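PDB 7C8Z: salicylate 5-hydroxylase, large oxygenase component from Ralstonia sp., which hydroxylates salicylate at ring position 5 to give gentisate, as the iron-containing oxygenase component of a multicomponent NADH-dependent Rieske monooxygenase. Local coordinates for residues 407-419 / 423-435. Numbering follows the deposited sequence.
Sequences RTVIEMGGHEIGD and MVTETLIRGMYDY
Arg-430 reaches from the first turn of helix 427-440 into the loop 407-419, which bends round its guanidinium group through a type II beta turn, Glu-411 to Gly-414. The contact lies in the catalytic domain of a Rieske oxygenase alpha subunit.

Across the contact the Arg-430 hydrogen bonds all go to main-chain carbonyls. Arg-430 NE and NH2 grip Glu-416 O side-on, NH2 at 2.8 Å. NH1 points almost straight at Met-412 O, in the guanidinium plane. A bend at chi3 (-48°) turns the end of the Arg-430 side chain to these carbonyls. The Gly-414 carbonyl group lies over one face, while backbone of Glu-426 and Thr-427 lies near the rim of the other.

Met-412 O also accepts from Glu-426 N at 2.8 Å, on the face of the carbonyl opposite NH1. Glu-426 is the helix N-cap residue. Glu-426 OE2 accepts from Met-412 N at 3.1 Å through its anti lone pair, and its OE1 forms a salt bridge to Arg-113 of the second subunit. That arginine lines the second subunit's [2Fe-2S] pocket, consistent with the family's arrangement, in which the Rieske cluster of one subunit lies against the catalytic domain of its neighbour.

Apolar contacts flank the polar centre. Ile-410 CD1 meets Ile-429 CG2 at 3.7 Å, and the side chain of Ile-429 is about 11 Å from the bound iron. Met-412 CE touches Val-424 CG1. Ile-417 lays CG2 against Gly-431 CA at 3.6 Å.

Thr-427 closes the far end: Thr-427 OG1 donates to Glu-416 O at 3.1 Å and accepts from Gly-418 N at 2.9 Å.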
# COMPACT_ATOMS: atom_id res chain seq x y z
N ARG A 407 -27.10 -12.40 -7.99
CA ARG A 407 -26.83 -13.82 -7.84
C ARG A 407 -26.23 -14.35 -9.13
O ARG A 407 -26.51 -13.84 -10.22
CB ARG A 407 -28.10 -14.61 -7.47
CG ARG A 407 -29.04 -14.90 -8.65
CD ARG A 407 -29.75 -13.64 -9.13
NE ARG A 407 -30.60 -13.88 -10.29
CZ ARG A 407 -30.14 -14.04 -11.53
NH1 ARG A 407 -28.84 -14.00 -11.78
NH2 ARG A 407 -31.00 -14.25 -12.53
N THR A 408 -25.41 -15.38 -9.00
CA THR A 408 -24.91 -16.06 -10.19
C THR A 408 -25.93 -17.09 -10.65
O THR A 408 -26.93 -17.37 -9.98
CB THR A 408 -23.57 -16.74 -9.90
OG1 THR A 408 -23.77 -17.85 -9.03
CG2 THR A 408 -22.59 -15.76 -9.26
N VAL A 409 -25.69 -17.65 -11.83
CA VAL A 409 -26.55 -18.67 -12.41
C VAL A 409 -25.65 -19.84 -12.77
O VAL A 409 -24.94 -19.80 -13.78
CB VAL A 409 -27.31 -18.16 -13.64
CG1 VAL A 409 -28.32 -19.22 -14.11
CG2 VAL A 409 -28.01 -16.84 -13.35
N ILE A 410 -25.66 -20.88 -11.94
CA ILE A 410 -24.92 -22.08 -12.27
C ILE A 410 -25.95 -23.17 -12.56
O ILE A 410 -26.21 -24.05 -11.73
CB ILE A 410 -23.96 -22.48 -11.14
CG1 ILE A 410 -24.62 -22.27 -9.77
CG2 ILE A 410 -22.69 -21.66 -11.20
CD1 ILE A 410 -23.85 -22.88 -8.62
N GLU A 411 -26.51 -23.13 -13.76
CA GLU A 411 -27.59 -24.02 -14.16
C GLU A 411 -27.18 -24.92 -15.31
O GLU A 411 -28.03 -25.63 -15.86
CB GLU A 411 -28.84 -23.22 -14.53
CG GLU A 411 -29.57 -22.64 -13.33
CD GLU A 411 -30.78 -21.83 -13.73
OE1 GLU A 411 -31.20 -21.92 -14.90
OE2 GLU A 411 -31.32 -21.10 -12.86
N MET A 412 -25.91 -24.92 -15.68
CA MET A 412 -25.47 -25.75 -16.79
C MET A 412 -25.54 -27.20 -16.37
O MET A 412 -25.07 -27.58 -15.30
CB MET A 412 -24.04 -25.37 -17.20
CG MET A 412 -23.58 -26.08 -18.43
SD MET A 412 -24.85 -25.89 -19.69
CE MET A 412 -23.84 -25.74 -21.13
N GLY A 413 -26.13 -28.03 -17.23
CA GLY A 413 -26.45 -29.39 -16.85
C GLY A 413 -27.67 -29.52 -15.96
O GLY A 413 -27.89 -30.60 -15.39
N GLY A 414 -28.47 -28.47 -15.82
CA GLY A 414 -29.67 -28.55 -15.02
C GLY A 414 -29.47 -28.12 -13.58
O GLY A 414 -28.60 -27.31 -13.27
N HIS A 415 -30.30 -28.68 -12.69
CA HIS A 415 -30.21 -28.45 -11.26
C HIS A 415 -29.69 -29.68 -10.53
O HIS A 415 -29.57 -29.65 -9.30
CB HIS A 415 -31.57 -28.04 -10.69
CG HIS A 415 -32.24 -26.94 -11.45
ND1 HIS A 415 -32.32 -25.65 -10.97
CD2 HIS A 415 -32.87 -26.94 -12.65
CE1 HIS A 415 -32.97 -24.90 -11.85
NE2 HIS A 415 -33.31 -25.66 -12.88
N GLU A 416 -29.38 -30.75 -11.25
CA GLU A 416 -28.96 -32.00 -10.64
C GLU A 416 -27.56 -31.88 -10.03
O GLU A 416 -26.70 -31.15 -10.53
CB GLU A 416 -28.99 -33.12 -11.69
CG GLU A 416 -28.51 -34.49 -11.23
CD GLU A 416 -27.64 -35.19 -12.26
OE1 GLU A 416 -26.50 -34.73 -12.50
OE2 GLU A 416 -28.10 -36.20 -12.84
N ILE A 417 -27.36 -32.60 -8.93
CA ILE A 417 -26.06 -32.72 -8.28
C ILE A 417 -25.68 -34.20 -8.33
O ILE A 417 -26.31 -35.02 -7.66
CB ILE A 417 -26.09 -32.21 -6.84
CG1 ILE A 417 -26.47 -30.73 -6.81
CG2 ILE A 417 -24.75 -32.44 -6.16
CD1 ILE A 417 -26.69 -30.17 -5.41
N GLY A 418 -24.65 -34.54 -9.10
CA GLY A 418 -24.23 -35.92 -9.19
C GLY A 418 -23.15 -36.20 -10.22
O GLY A 418 -22.91 -35.38 -11.10
N ASP A 419 -22.52 -37.37 -10.12
CA ASP A 419 -21.46 -37.74 -11.05
C ASP A 419 -21.99 -37.84 -12.47
O ASP A 419 -23.04 -38.44 -12.72
CB ASP A 419 -20.83 -39.08 -10.63
CG ASP A 419 -20.26 -39.05 -9.22
OD1 ASP A 419 -20.48 -38.06 -8.50
OD2 ASP A 419 -19.59 -40.03 -8.83
N MET A 423 -18.37 -33.20 -19.65
CA MET A 423 -17.82 -32.05 -18.94
C MET A 423 -18.83 -30.92 -18.94
O MET A 423 -18.56 -29.83 -18.42
CB MET A 423 -16.63 -31.41 -19.67
CG MET A 423 -16.62 -31.49 -21.18
SD MET A 423 -15.14 -30.51 -21.67
CE MET A 423 -15.08 -31.03 -23.41
N VAL A 424 -20.01 -31.15 -19.50
CA VAL A 424 -20.87 -30.01 -19.80
C VAL A 424 -21.87 -29.82 -18.68
O VAL A 424 -23.08 -29.99 -18.88
CB VAL A 424 -21.58 -30.20 -21.15
CG1 VAL A 424 -22.05 -28.86 -21.69
CG2 VAL A 424 -20.66 -30.91 -22.15
N THR A 425 -21.38 -29.45 -17.51
CA THR A 425 -22.27 -29.30 -16.38
C THR A 425 -21.57 -28.47 -15.32
O THR A 425 -20.34 -28.48 -15.22
CB THR A 425 -22.70 -30.66 -15.82
OG1 THR A 425 -23.36 -30.48 -14.57
CG2 THR A 425 -21.49 -31.58 -15.63
N GLU A 426 -22.37 -27.75 -14.53
CA GLU A 426 -21.86 -27.05 -13.36
C GLU A 426 -22.22 -27.78 -12.07
O GLU A 426 -22.34 -27.15 -11.01
CB GLU A 426 -22.39 -25.61 -13.35
CG GLU A 426 -21.88 -24.79 -14.52
CD GLU A 426 -22.36 -23.36 -14.50
OE1 GLU A 426 -21.60 -22.49 -14.03
OE2 GLU A 426 -23.50 -23.10 -14.96
N THR A 427 -22.35 -29.10 -12.14
CA THR A 427 -22.87 -29.87 -11.01
C THR A 427 -21.91 -29.87 -9.83
O THR A 427 -22.35 -29.96 -8.68
CB THR A 427 -23.19 -31.30 -11.44
OG1 THR A 427 -23.69 -32.04 -10.32
CG2 THR A 427 -21.96 -31.98 -11.99
N LEU A 428 -20.60 -29.76 -10.08
CA LEU A 428 -19.66 -29.74 -8.96
C LEU A 428 -19.82 -28.47 -8.13
O LEU A 428 -19.73 -28.51 -6.90
CB LEU A 428 -18.23 -29.86 -9.48
CG LEU A 428 -17.89 -31.10 -10.30
CD1 LEU A 428 -16.39 -31.17 -10.57
CD2 LEU A 428 -18.35 -32.34 -9.57
N ILE A 429 -20.08 -27.34 -8.78
CA ILE A 429 -20.31 -26.10 -8.05
C ILE A 429 -21.65 -26.15 -7.32
O ILE A 429 -21.77 -25.68 -6.18
CB ILE A 429 -20.22 -24.90 -9.01
CG1 ILE A 429 -18.94 -24.99 -9.83
CG2 ILE A 429 -20.28 -23.59 -8.23
CD1 ILE A 429 -18.77 -23.88 -10.84
N ARG A 430 -22.67 -26.73 -7.96
CA ARG A 430 -23.96 -26.87 -7.30
C ARG A 430 -23.85 -27.75 -6.06
O ARG A 430 -24.45 -27.46 -5.02
CB ARG A 430 -24.99 -27.42 -8.28
CG ARG A 430 -25.46 -26.37 -9.28
CD ARG A 430 -26.56 -26.86 -10.22
NE ARG A 430 -26.29 -28.16 -10.83
CZ ARG A 430 -25.90 -28.31 -12.09
NH1 ARG A 430 -25.72 -27.24 -12.86
NH2 ARG A 430 -25.69 -29.52 -12.58
N GLY A 431 -23.06 -28.82 -6.14
CA GLY A 431 -22.84 -29.65 -4.97
C GLY A 431 -22.02 -28.94 -3.91
O GLY A 431 -22.31 -29.05 -2.71
N MET A 432 -20.98 -28.22 -4.33
CA MET A 432 -20.20 -27.41 -3.41
C MET A 432 -21.10 -26.50 -2.60
O MET A 432 -21.00 -26.43 -1.38
CB MET A 432 -19.15 -26.61 -4.18
CG MET A 432 -18.37 -25.60 -3.35
SD MET A 432 -17.03 -24.83 -4.27
CE MET A 432 -16.99 -23.21 -3.51
N TYR A 433 -22.02 -25.81 -3.27
CA TYR A 433 -22.83 -24.85 -2.55
C TYR A 433 -24.01 -25.49 -1.83
O TYR A 433 -24.50 -24.91 -0.86
CB TYR A 433 -23.27 -23.73 -3.49
CG TYR A 433 -22.15 -22.75 -3.66
CD1 TYR A 433 -21.87 -21.81 -2.67
CD2 TYR A 433 -21.31 -22.80 -4.77
CE1 TYR A 433 -20.82 -20.92 -2.80
CE2 TYR A 433 -20.26 -21.91 -4.91
CZ TYR A 433 -20.02 -20.98 -3.93
OH TYR A 433 -18.97 -20.10 -4.06
N ASP A 434 -24.45 -26.68 -2.23
CA ASP A 434 -25.32 -27.47 -1.37
C ASP A 434 -24.63 -27.73 -0.02
O ASP A 434 -25.20 -27.45 1.05
CB ASP A 434 -25.68 -28.79 -2.07
CG ASP A 434 -26.50 -29.72 -1.19
OD1 ASP A 434 -27.72 -29.50 -1.06
OD2 ASP A 434 -25.92 -30.68 -0.64
N TYR A 435 -23.40 -28.25 -0.07
CA TYR A 435 -22.63 -28.47 1.15
C TYR A 435 -22.42 -27.17 1.91
O TYR A 435 -22.48 -27.15 3.15
CB TYR A 435 -21.29 -29.11 0.80
CG TYR A 435 -20.43 -29.45 2.00
CD1 TYR A 435 -20.65 -30.61 2.72
CD2 TYR A 435 -19.39 -28.62 2.39
CE1 TYR A 435 -19.87 -30.93 3.81
CE2 TYR A 435 -18.60 -28.93 3.49
CZ TYR A 435 -18.85 -30.09 4.19
OH TYR A 435 -18.09 -30.43 5.28